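Local coordinates for poly-beta-1,6-N-acetyl-D-glucosamine export protein (Escherichia coli, PDB 4Y25), which exports the apparently partially N-deacetylated biofilm polysaccharide poly-beta-1,6-N-acetyl-D-glucosamine across the outer membrane through its C-terminal beta-barrel domain, the part held by this chain, at residues A[98-103]-A[114-119]; A[131-136]-A[159-164]; A[164-169]-A[203-208]. All blocks are in the same frame, centred on the assembly; numbering follows the deposited sequence.

Contact 1. Residues A[98-103]-A[114-119]; sequences ARLSGW and SQLERL
R99 reaches across from strand 94-105 to the side chains of Q115 and E117 on the antiparallel strand 110-118. Its CB lies beside L116 O, and CG comes closer still, 3.5 Å from L116 O. The next methylene, CD, is the atom that meets side chains: it sits 3.5 Å from NE2 of Q115 and 4.1 Å from OE2 of E117. There the chain, until then extended, bends (chi3 61°), so the guanidinium swings away from E117, and NE of R99 stays 5.4 Å from E117 OE2. NH1 still passes 3.8 Å from Q115 NE2, with the guanidinium and amide planes 52° apart, a packing contact between two donors. The charge is answered on the other side, where E84 takes NE and E82 takes NH2 in salt bridges from strand 79-89. A long side chain suits this place, since its methylenes pack on one neighbouring strand while its tip pairs with the other. Next along the same face, S101 is small enough to let its CB rest 3.6 Å from CD of Q115.

On the other face L100 and L116 meet through their CB atoms, 4.2 Å apart, with the A98 and R118 pair next along the face; the two leucines suit a surface that probably faces lipid. Between the faces the backbones bond in the antiparallel pattern. L116 N gives a bond to L100 O with an N-H...O angle of 164°, and G102 and S114 exchange a reciprocal pair. With R99, S101, Q115 and E117 turned inward and L100 and L116 outward, next to the polar S114 and R118, the hairpin has the two-faced pattern of an outer-membrane beta-barrel wall.

Contact 2. Residues A[131-136]-A[159-164]; sequences GVTGNS and DFSDSN
S161 reaches the backbone of T133 through its hydroxyl: T133 N donates to S161 OG at 2.6 Å, with an N-H...O angle of 160°. The short side chain can do this because OG stands between its own backbone N and carbonyl carbon (chi1 66°), turned to the facing segment 131-136. Its CB meanwhile packs 3.7 Å from CB of T133. A weak return bond runs from S161 N to T133 O, where the N-H points poorly at the oxygen (122°). One step inward the regular sheet begins, and N135 and D159 exchange two backbone bonds, the one from D159 N to N135 O measuring 2.9 Å. Between these pairs G134, without a side chain, brings its CA to 3.3 Å from D159 O in a CA-H...O contact.

The apolar part of the first shell is V132, whose CG1 meets the edge of the F160 ring, 3.5 Å from CD2. Branched at CB, the valine can set one methyl against the ring edge, and A127, earlier in the same loop, touches it.

Further out, the turn after F160 probably steadies its position. F160 N bonds to N164 O at 2.8 Å, closing the turn, and S163 at its corner adopts positive phi. N164 folds back so that ND2 lies 3.6 Å above one face of the F160 ring, offset toward the rim. Y203 brings its ring nearly parallel to that of F160, and its hydroxyl bonds D162 OD2, so that the turn is tied to a neighbouring loop.

The chemistry implies a sheet fraying in an orderly way: where the regular backbone pairing stops, a serine hydroxyl accepts from T133 N in place of the S161 carbonyl, which lies too far away.

Contact 3. Residues A[164-169]-A[203-208]; sequences NQRHEV and YYNPIK
N164 and R166, two residues apart on one side of the chain, both turn to the amide of N205, and two hydrogen bonds carry the contact. ND2 of N205 donates to OD1 of N164 at 2.6 Å; the amide planes stand 70° apart, and the donor comes from above the N164 carbonyl plane. At the other end of the same amide, OD1 of N205 receives NH2 of R166 at 2.9 Å. Here the geometry is regular: the bond is 163° at the hydrogen and lies in both the guanidinium and the carbonyl plane. Asparagine suits this place because it accepts and donates from one short, flat group.

Charge enters through R166, whose NE is held by OD1 of N196 and forms a salt bridge with E194. N164 OD1, for its part, also accepts the backbone amides of T197 and E198.

Packing is supplied by Y203. Its hydroxyl oxygen lies 3.5 Å from CB of N164, and CE2, at the ring edge, is 4.0 Å from NH2 of R166.

Bonded at both ends, ND2 also giving a bond to E198 O, the N205 amide is probably fixed in its rotation, and R166, buried among carboxylate and amide oxygens, is likely to stay charged while it moors the 203-208 loop to strand 165-179.

Overall arrangement
All three contacts belong to one 16-stranded antiparallel barrel, but they fall from wall to loop. Contact 1 is a surface contact of regular pairing between adjacent strands; contact 2, partly buried, sits where the next hairpin gives way to loops; contact 3 is buried and joins the start of strand 165-179 and the turn before it to a loop, through hydrogen bonds between side chains. Contacts 1 and 2 adjoin in the sheet, E117 O lying 3.1 Å from S136 N. Contacts 2 and 3 share N164, and their centres are about 11 Å apart. Backbone bonds dominate contact 1, a serine hydroxyl joins them in contact 2, and amides and a guanidinium carry contact 3.

Contact 1. Residues A[98-103]-A[114-119]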
loop_
_atom_site.group_PDB
_atom_site.type_symbol
_atom_site.label_atom_id
_atom_site.label_comp_id
_atom_site.label_asym_id
_atom_site.label_seq_id
_atom_site.Cartn_x
_atom_site.Cartn_y
_atom_site.Cartn_z
ATOM N N ALA A 98 13.881 -11.033 0.477
ATOM C CA ALA A 98 14.655 -9.801 0.593
ATOM C C ALA A 98 14.010 -8.634 -0.156
ATOM O O ALA A 98 13.331 -8.825 -1.165
ATOM C CB ALA A 98 16.073 -10.024 0.088
ATOM N N ARG A 99 14.235 -7.421 0.336
ATOM C CA ARG A 99 13.712 -6.235 -0.329
ATOM C C ARG A 99 14.756 -5.126 -0.437
ATOM O O ARG A 99 15.483 -4.843 0.516
ATOM C CB ARG A 99 12.474 -5.715 0.402
ATOM C CG ARG A 99 11.871 -4.468 -0.221
ATOM C CD ARG A 99 10.542 -4.112 0.422
ATOM N NE ARG A 99 10.686 -3.840 1.847
ATOM C CZ ARG A 99 11.105 -2.682 2.346
ATOM N NH1 ARG A 99 11.426 -1.684 1.534
ATOM N NH2 ARG A 99 11.207 -2.522 3.658
ATOM N N LEU A 100 14.831 -4.513 -1.612
ATOM C CA LEU A 100 15.689 -3.356 -1.827
ATOM C C LEU A 100 14.872 -2.236 -2.453
ATOM O O LEU A 100 14.216 -2.435 -3.474
ATOM C CB LEU A 100 16.879 -3.710 -2.718
ATOM C CG LEU A 100 17.798 -2.537 -3.062
ATOM C CD1 LEU A 100 18.441 -1.965 -1.804
ATOM C CD2 LEU A 100 18.860 -2.954 -4.071
ATOM N N SER A 101 14.905 -1.061 -1.836
ATOM C CA SER A 101 14.091 0.050 -2.311
ATOM C C SER A 101 14.710 1.399 -1.981
ATOM O O SER A 101 15.547 1.513 -1.081
ATOM C CB SER A 101 12.686 -0.030 -1.714
ATOM O OG SER A 101 12.736 -0.072 -0.300
ATOM N N GLY A 102 14.284 2.420 -2.717
ATOM C CA GLY A 102 14.753 3.769 -2.480
ATOM C C GLY A 102 14.114 4.795 -3.392
ATOM O O GLY A 102 13.525 4.452 -4.418
ATOM N N TRP A 103 14.211 6.061 -3.001
ATOM C CA TRP A 103 13.867 7.156 -3.896
ATOM C C TRP A 103 14.916 8.240 -3.784
ATOM O O TRP A 103 15.570 8.389 -2.752
ATOM C CB TRP A 103 12.473 7.735 -3.600
ATOM C CG TRP A 103 12.282 8.269 -2.202
ATOM C CD1 TRP A 103 11.633 7.649 -1.177
ATOM C CD2 TRP A 103 12.728 9.535 -1.684
ATOM N NE1 TRP A 103 11.655 8.438 -0.052
ATOM C CE2 TRP A 103 12.320 9.600 -0.336
ATOM C CE3 TRP A 103 13.433 10.616 -2.228
ATOM C CZ2 TRP A 103 12.594 10.700 0.475
ATOM C CZ3 TRP A 103 13.708 11.706 -1.417
ATOM C CH2 TRP A 103 13.288 11.739 -0.082
ATOM N N SER A 114 12.565 3.378 -6.819
ATOM C CA SER A 114 12.842 2.029 -7.299
ATOM C C SER A 114 12.579 1.026 -6.182
ATOM O O SER A 114 12.658 1.375 -5.002
ATOM C CB SER A 114 14.290 1.925 -7.792
ATOM O OG SER A 114 14.524 0.704 -8.470
ATOM N N GLN A 115 12.265 -0.216 -6.541
ATOM C CA GLN A 115 11.969 -1.223 -5.527
ATOM C C GLN A 115 12.083 -2.658 -6.044
ATOM O O GLN A 115 11.356 -3.069 -6.950
ATOM C CB GLN A 115 10.569 -0.984 -4.955
ATOM C CG GLN A 115 10.255 -1.793 -3.710
ATOM C CD GLN A 115 9.386 -1.029 -2.729
ATOM O OE1 GLN A 115 8.926 0.076 -3.017
ATOM N NE2 GLN A 115 9.159 -1.615 -1.560
ATOM N N LEU A 116 13.008 -3.410 -5.450
ATOM C CA LEU A 116 13.185 -4.833 -5.735
ATOM C C LEU A 116 12.710 -5.694 -4.579
ATOM O O LEU A 116 12.993 -5.389 -3.421
ATOM C CB LEU A 116 14.647 -5.156 -6.006
ATOM C CG LEU A 116 15.269 -4.652 -7.292
ATOM C CD1 LEU A 116 16.711 -5.091 -7.292
ATOM C CD2 LEU A 116 14.507 -5.229 -8.463
ATOM N N GLU A 117 12.000 -6.777 -4.884
ATOM C CA GLU A 117 11.511 -7.655 -3.827
ATOM C C GLU A 117 11.595 -9.147 -4.155
ATOM O O GLU A 117 11.343 -9.577 -5.282
ATOM C CB GLU A 117 10.057 -7.302 -3.460
ATOM C CG GLU A 117 9.632 -5.868 -3.774
ATOM C CD GLU A 117 8.466 -5.391 -2.924
ATOM O OE1 GLU A 117 7.811 -6.232 -2.273
ATOM O OE2 GLU A 117 8.209 -4.169 -2.904
ATOM N N ARG A 118 11.983 -9.913 -3.142
ATOM C CA ARG A 118 11.753 -11.351 -3.083
ATOM C C ARG A 118 11.411 -11.662 -1.623
ATOM O O ARG A 118 12.042 -11.124 -0.725
ATOM C CB ARG A 118 12.979 -12.145 -3.566
ATOM C CG ARG A 118 14.100 -12.289 -2.537
ATOM C CD ARG A 118 15.081 -13.409 -2.861
ATOM N NE ARG A 118 16.409 -13.129 -2.315
ATOM C CZ ARG A 118 17.393 -14.018 -2.238
ATOM N NH1 ARG A 118 17.208 -15.258 -2.670
ATOM N NH2 ARG A 118 18.566 -13.668 -1.724
ATOM N N LEU A 119 10.343 -12.412 -1.365
ATOM C CA LEU A 119 9.283 -12.653 -2.327
ATOM C C LEU A 119 8.423 -11.396 -2.391
ATOM O O LEU A 119 8.421 -10.595 -1.455
ATOM C CB LEU A 119 8.434 -13.863 -1.928
ATOM C CG LEU A 119 9.123 -15.142 -1.445
ATOM C CD1 LEU A 119 9.404 -15.091 0.053
ATOM C CD2 LEU A 119 8.267 -16.349 -1.776
#

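Contact 2. Residues A[131-136]-A[159-164]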
loop_
_atom_site.group_PDB
_atom_site.type_symbol
_atom_site.label_atom_id
_atom_site.label_comp_id
_atom_site.label_asym_id
_atom_site.label_seq_id
_atom_site.Cartn_x
_atom_site.Cartn_y
_atom_site.Cartn_z
ATOM N N GLY A 131 2.031 -23.134 -3.538
ATOM C CA GLY A 131 3.412 -22.700 -3.433
ATOM C C GLY A 131 3.886 -21.773 -4.537
ATOM O O GLY A 131 4.990 -21.946 -5.049
ATOM N N VAL A 132 3.072 -20.786 -4.904
ATOM C CA VAL A 132 3.465 -19.852 -5.953
ATOM C C VAL A 132 4.381 -18.754 -5.418
ATOM O O VAL A 132 3.976 -17.907 -4.620
ATOM C CB VAL A 132 2.245 -19.208 -6.638
ATOM C CG1 VAL A 132 2.688 -18.063 -7.537
ATOM C CG2 VAL A 132 1.493 -20.248 -7.452
ATOM N N THR A 133 5.626 -18.792 -5.879
ATOM C CA THR A 133 6.657 -17.843 -5.483
ATOM C C THR A 133 6.738 -16.711 -6.507
ATOM O O THR A 133 6.505 -16.932 -7.695
ATOM C CB THR A 133 8.026 -18.553 -5.352
ATOM O OG1 THR A 133 7.946 -19.565 -4.340
ATOM C CG2 THR A 133 9.137 -17.576 -4.998
ATOM N N GLY A 134 7.052 -15.502 -6.050
ATOM C CA GLY A 134 7.168 -14.368 -6.949
ATOM C C GLY A 134 8.258 -13.373 -6.596
ATOM O O GLY A 134 8.464 -13.045 -5.429
ATOM N N ASN A 135 8.962 -12.896 -7.618
ATOM C CA ASN A 135 9.934 -11.816 -7.467
ATOM C C ASN A 135 9.569 -10.667 -8.403
ATOM O O ASN A 135 9.077 -10.898 -9.507
ATOM C CB ASN A 135 11.353 -12.313 -7.752
ATOM C CG ASN A 135 11.742 -13.498 -6.890
ATOM O OD1 ASN A 135 11.240 -13.666 -5.777
ATOM N ND2 ASN A 135 12.647 -14.326 -7.398
ATOM N N SER A 136 9.806 -9.431 -7.972
ATOM C CA SER A 136 9.307 -8.287 -8.726
ATOM C C SER A 136 10.270 -7.108 -8.797
ATOM O O SER A 136 11.312 -7.089 -8.140
ATOM C CB SER A 136 7.984 -7.806 -8.125
ATOM O OG SER A 136 8.184 -7.270 -6.826
ATOM N N ASP A 159 7.398 -11.730 -11.747
ATOM C CA ASP A 159 7.584 -13.080 -12.269
ATOM C C ASP A 159 7.151 -14.133 -11.253
ATOM O O ASP A 159 7.742 -14.249 -10.180
ATOM C CB ASP A 159 9.045 -13.303 -12.663
ATOM C CG ASP A 159 9.188 -14.062 -13.967
ATOM O OD1 ASP A 159 8.276 -13.972 -14.816
ATOM O OD2 ASP A 159 10.214 -14.754 -14.138
ATOM N N PHE A 160 6.118 -14.898 -11.599
ATOM C CA PHE A 160 5.588 -15.936 -10.718
ATOM C C PHE A 160 6.334 -17.250 -10.931
ATOM O O PHE A 160 6.932 -17.465 -11.984
ATOM C CB PHE A 160 4.089 -16.145 -10.962
ATOM C CG PHE A 160 3.218 -15.002 -10.509
ATOM C CD1 PHE A 160 3.379 -13.729 -11.035
ATOM C CD2 PHE A 160 2.212 -15.211 -9.580
ATOM C CE1 PHE A 160 2.571 -12.686 -10.625
ATOM C CE2 PHE A 160 1.399 -14.172 -9.168
ATOM C CZ PHE A 160 1.579 -12.909 -9.690
ATOM N N SER A 161 6.283 -18.137 -9.941
ATOM C CA SER A 161 6.966 -19.425 -10.041
ATOM C C SER A 161 6.171 -20.432 -10.874
ATOM O O SER A 161 6.487 -21.623 -10.885
ATOM C CB SER A 161 7.236 -20.004 -8.650
ATOM O OG SER A 161 6.028 -20.339 -7.990
ATOM N N ASP A 162 5.142 -19.952 -11.567
ATOM C CA ASP A 162 4.361 -20.797 -12.463
ATOM C C ASP A 162 4.323 -20.198 -13.869
ATOM O O ASP A 162 3.307 -20.280 -14.563
ATOM C CB ASP A 162 2.943 -21.005 -11.915
ATOM C CG ASP A 162 2.104 -19.736 -11.935
ATOM O OD1 ASP A 162 2.677 -18.635 -12.058
ATOM O OD2 ASP A 162 0.865 -19.841 -11.819
ATOM N N SER A 163 5.439 -19.580 -14.256
ATOM C CA SER A 163 5.654 -19.021 -15.594
ATOM C C SER A 163 4.845 -17.755 -15.883
ATOM O O SER A 163 5.061 -17.103 -16.905
ATOM C CB SER A 163 5.357 -20.073 -16.671
ATOM O OG SER A 163 5.474 -19.520 -17.970
ATOM N N ASN A 164 3.926 -17.398 -14.992
ATOM C CA ASN A 164 3.116 -16.202 -15.200
ATOM C C ASN A 164 3.887 -14.928 -14.896
ATOM O O ASN A 164 4.524 -14.816 -13.850
ATOM C CB ASN A 164 1.852 -16.245 -14.339
ATOM C CG ASN A 164 0.926 -15.069 -14.608
ATOM O OD1 ASN A 164 0.158 -15.076 -15.572
ATOM N ND2 ASN A 164 0.997 -14.050 -13.758
#

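Contact 3. Residues A[164-169]-A[203-208]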
loop_
_atom_site.group_PDB
_atom_site.type_symbol
_atom_site.label_atom_id
_atom_site.label_comp_id
_atom_site.label_asym_id
_atom_site.label_seq_id
_atom_site.Cartn_x
_atom_site.Cartn_y
_atom_site.Cartn_z
ATOM N N ASN A 164 3.926 -17.398 -14.992
ATOM C CA ASN A 164 3.116 -16.202 -15.200
ATOM C C ASN A 164 3.887 -14.928 -14.896
ATOM O O ASN A 164 4.524 -14.816 -13.850
ATOM C CB ASN A 164 1.852 -16.245 -14.339
ATOM C CG ASN A 164 0.926 -15.069 -14.608
ATOM O OD1 ASN A 164 0.158 -15.076 -15.572
ATOM N ND2 ASN A 164 0.997 -14.050 -13.758
ATOM N N GLN A 165 3.835 -13.968 -15.812
ATOM C CA GLN A 165 4.423 -12.665 -15.542
ATOM C C GLN A 165 3.369 -11.567 -15.590
ATOM O O GLN A 165 2.645 -11.416 -16.574
ATOM C CB GLN A 165 5.569 -12.352 -16.514
ATOM C CG GLN A 165 5.478 -12.998 -17.881
ATOM C CD GLN A 165 6.553 -12.482 -18.821
ATOM O OE1 GLN A 165 7.728 -12.407 -18.456
ATOM N NE2 GLN A 165 6.157 -12.123 -20.037
ATOM N N ARG A 166 3.297 -10.809 -14.503
ATOM C CA ARG A 166 2.334 -9.729 -14.362
ATOM C C ARG A 166 2.998 -8.369 -14.520
ATOM O O ARG A 166 3.894 -8.016 -13.754
ATOM C CB ARG A 166 1.644 -9.816 -13.001
ATOM C CG ARG A 166 0.671 -8.687 -12.721
ATOM C CD ARG A 166 -0.070 -8.927 -11.420
ATOM N NE ARG A 166 -0.829 -10.172 -11.454
ATOM C CZ ARG A 166 -1.521 -10.653 -10.426
ATOM N NH1 ARG A 166 -1.546 -9.992 -9.276
ATOM N NH2 ARG A 166 -2.183 -11.795 -10.547
ATOM N N HIS A 167 2.561 -7.609 -15.518
ATOM C CA HIS A 167 3.031 -6.242 -15.685
ATOM C C HIS A 167 1.920 -5.275 -15.298
ATOM O O HIS A 167 0.921 -5.150 -16.003
ATOM C CB HIS A 167 3.490 -5.984 -17.124
ATOM C CG HIS A 167 4.193 -7.145 -17.754
ATOM N ND1 HIS A 167 3.518 -8.192 -18.347
ATOM C CD2 HIS A 167 5.512 -7.429 -17.885
ATOM C CE1 HIS A 167 4.389 -9.067 -18.817
ATOM N NE2 HIS A 167 5.607 -8.628 -18.549
ATOM N N GLU A 168 2.091 -4.606 -14.164
ATOM C CA GLU A 168 1.109 -3.638 -13.696
ATOM C C GLU A 168 1.582 -2.217 -13.973
ATOM O O GLU A 168 2.777 -1.934 -13.916
ATOM C CB GLU A 168 0.838 -3.821 -12.203
ATOM C CG GLU A 168 0.263 -5.177 -11.838
ATOM C CD GLU A 168 0.073 -5.341 -10.343
ATOM O OE1 GLU A 168 -0.882 -4.755 -9.794
ATOM O OE2 GLU A 168 0.876 -6.061 -9.716
ATOM N N VAL A 169 0.644 -1.331 -14.292
ATOM C CA VAL A 169 0.945 0.087 -14.472
ATOM C C VAL A 169 -0.147 0.927 -13.817
ATOM O O VAL A 169 -1.333 0.621 -13.944
ATOM C CB VAL A 169 1.056 0.481 -15.965
ATOM C CG1 VAL A 169 1.411 1.954 -16.102
ATOM C CG2 VAL A 169 2.085 -0.375 -16.682
ATOM N N TYR A 203 -5.615 -18.880 -8.893
ATOM C CA TYR A 203 -5.697 -17.575 -8.246
ATOM C C TYR A 203 -6.212 -16.563 -9.262
ATOM O O TYR A 203 -6.154 -16.817 -10.467
ATOM C CB TYR A 203 -4.336 -17.149 -7.685
ATOM C CG TYR A 203 -3.235 -17.058 -8.723
ATOM C CD1 TYR A 203 -2.491 -18.178 -9.075
ATOM C CD2 TYR A 203 -2.936 -15.852 -9.344
ATOM C CE1 TYR A 203 -1.486 -18.100 -10.022
ATOM C CE2 TYR A 203 -1.933 -15.765 -10.293
ATOM C CZ TYR A 203 -1.212 -16.892 -10.626
ATOM O OH TYR A 203 -0.211 -16.814 -11.568
ATOM N N TYR A 204 -6.725 -15.428 -8.794
ATOM C CA TYR A 204 -7.287 -14.447 -9.717
ATOM C C TYR A 204 -6.186 -13.839 -10.573
ATOM O O TYR A 204 -5.430 -12.980 -10.122
ATOM C CB TYR A 204 -8.054 -13.348 -8.977
ATOM C CG TYR A 204 -8.791 -12.414 -9.915
ATOM C CD1 TYR A 204 -9.808 -12.885 -10.737
ATOM C CD2 TYR A 204 -8.472 -11.063 -9.982
ATOM C CE1 TYR A 204 -10.483 -12.039 -11.602
ATOM C CE2 TYR A 204 -9.143 -10.208 -10.842
ATOM C CZ TYR A 204 -10.147 -10.702 -11.649
ATOM O OH TYR A 204 -10.818 -9.858 -12.507
ATOM N N ASN A 205 -6.108 -14.302 -11.816
ATOM C CA ASN A 205 -5.083 -13.855 -12.745
ATOM C C ASN A 205 -5.688 -13.291 -14.028
ATOM O O ASN A 205 -5.580 -13.908 -15.089
ATOM C CB ASN A 205 -4.138 -15.010 -13.078
ATOM C CG ASN A 205 -2.752 -14.540 -13.453
ATOM O OD1 ASN A 205 -2.154 -13.721 -12.755
ATOM N ND2 ASN A 205 -2.230 -15.057 -14.559
ATOM N N PRO A 206 -6.326 -12.113 -13.934
ATOM C CA PRO A 206 -6.970 -11.496 -15.099
ATOM C C PRO A 206 -5.964 -11.185 -16.202
ATOM O O PRO A 206 -4.886 -10.662 -15.924
ATOM C CB PRO A 206 -7.577 -10.213 -14.525
ATOM C CG PRO A 206 -6.725 -9.897 -13.342
ATOM C CD PRO A 206 -6.358 -11.227 -12.757
ATOM N N ILE A 207 -6.322 -11.511 -17.439
ATOM C CA ILE A 207 -5.401 -11.406 -18.566
ATOM C C ILE A 207 -5.085 -9.958 -18.930
ATOM O O ILE A 207 -3.926 -9.608 -19.157
ATOM C CB ILE A 207 -5.967 -12.118 -19.804
ATOM C CG1 ILE A 207 -6.026 -13.624 -19.557
ATOM C CG2 ILE A 207 -5.114 -11.828 -21.026
ATOM C CD1 ILE A 207 -7.148 -14.312 -20.305
ATOM N N LYS A 208 -6.114 -9.122 -18.990
ATOM C CA LYS A 208 -5.926 -7.715 -19.323
ATOM C C LYS A 208 -7.039 -6.860 -18.723
ATOM O O LYS A 208 -8.175 -6.877 -19.195
ATOM C CB LYS A 208 -5.863 -7.527 -20.841
ATOM C CG LYS A 208 -5.399 -6.148 -21.278
ATOM C CD LYS A 208 -5.022 -6.130 -22.752
ATOM C CE LYS A 208 -3.829 -7.032 -23.029
ATOM N NZ LYS A 208 -3.404 -6.980 -24.455
#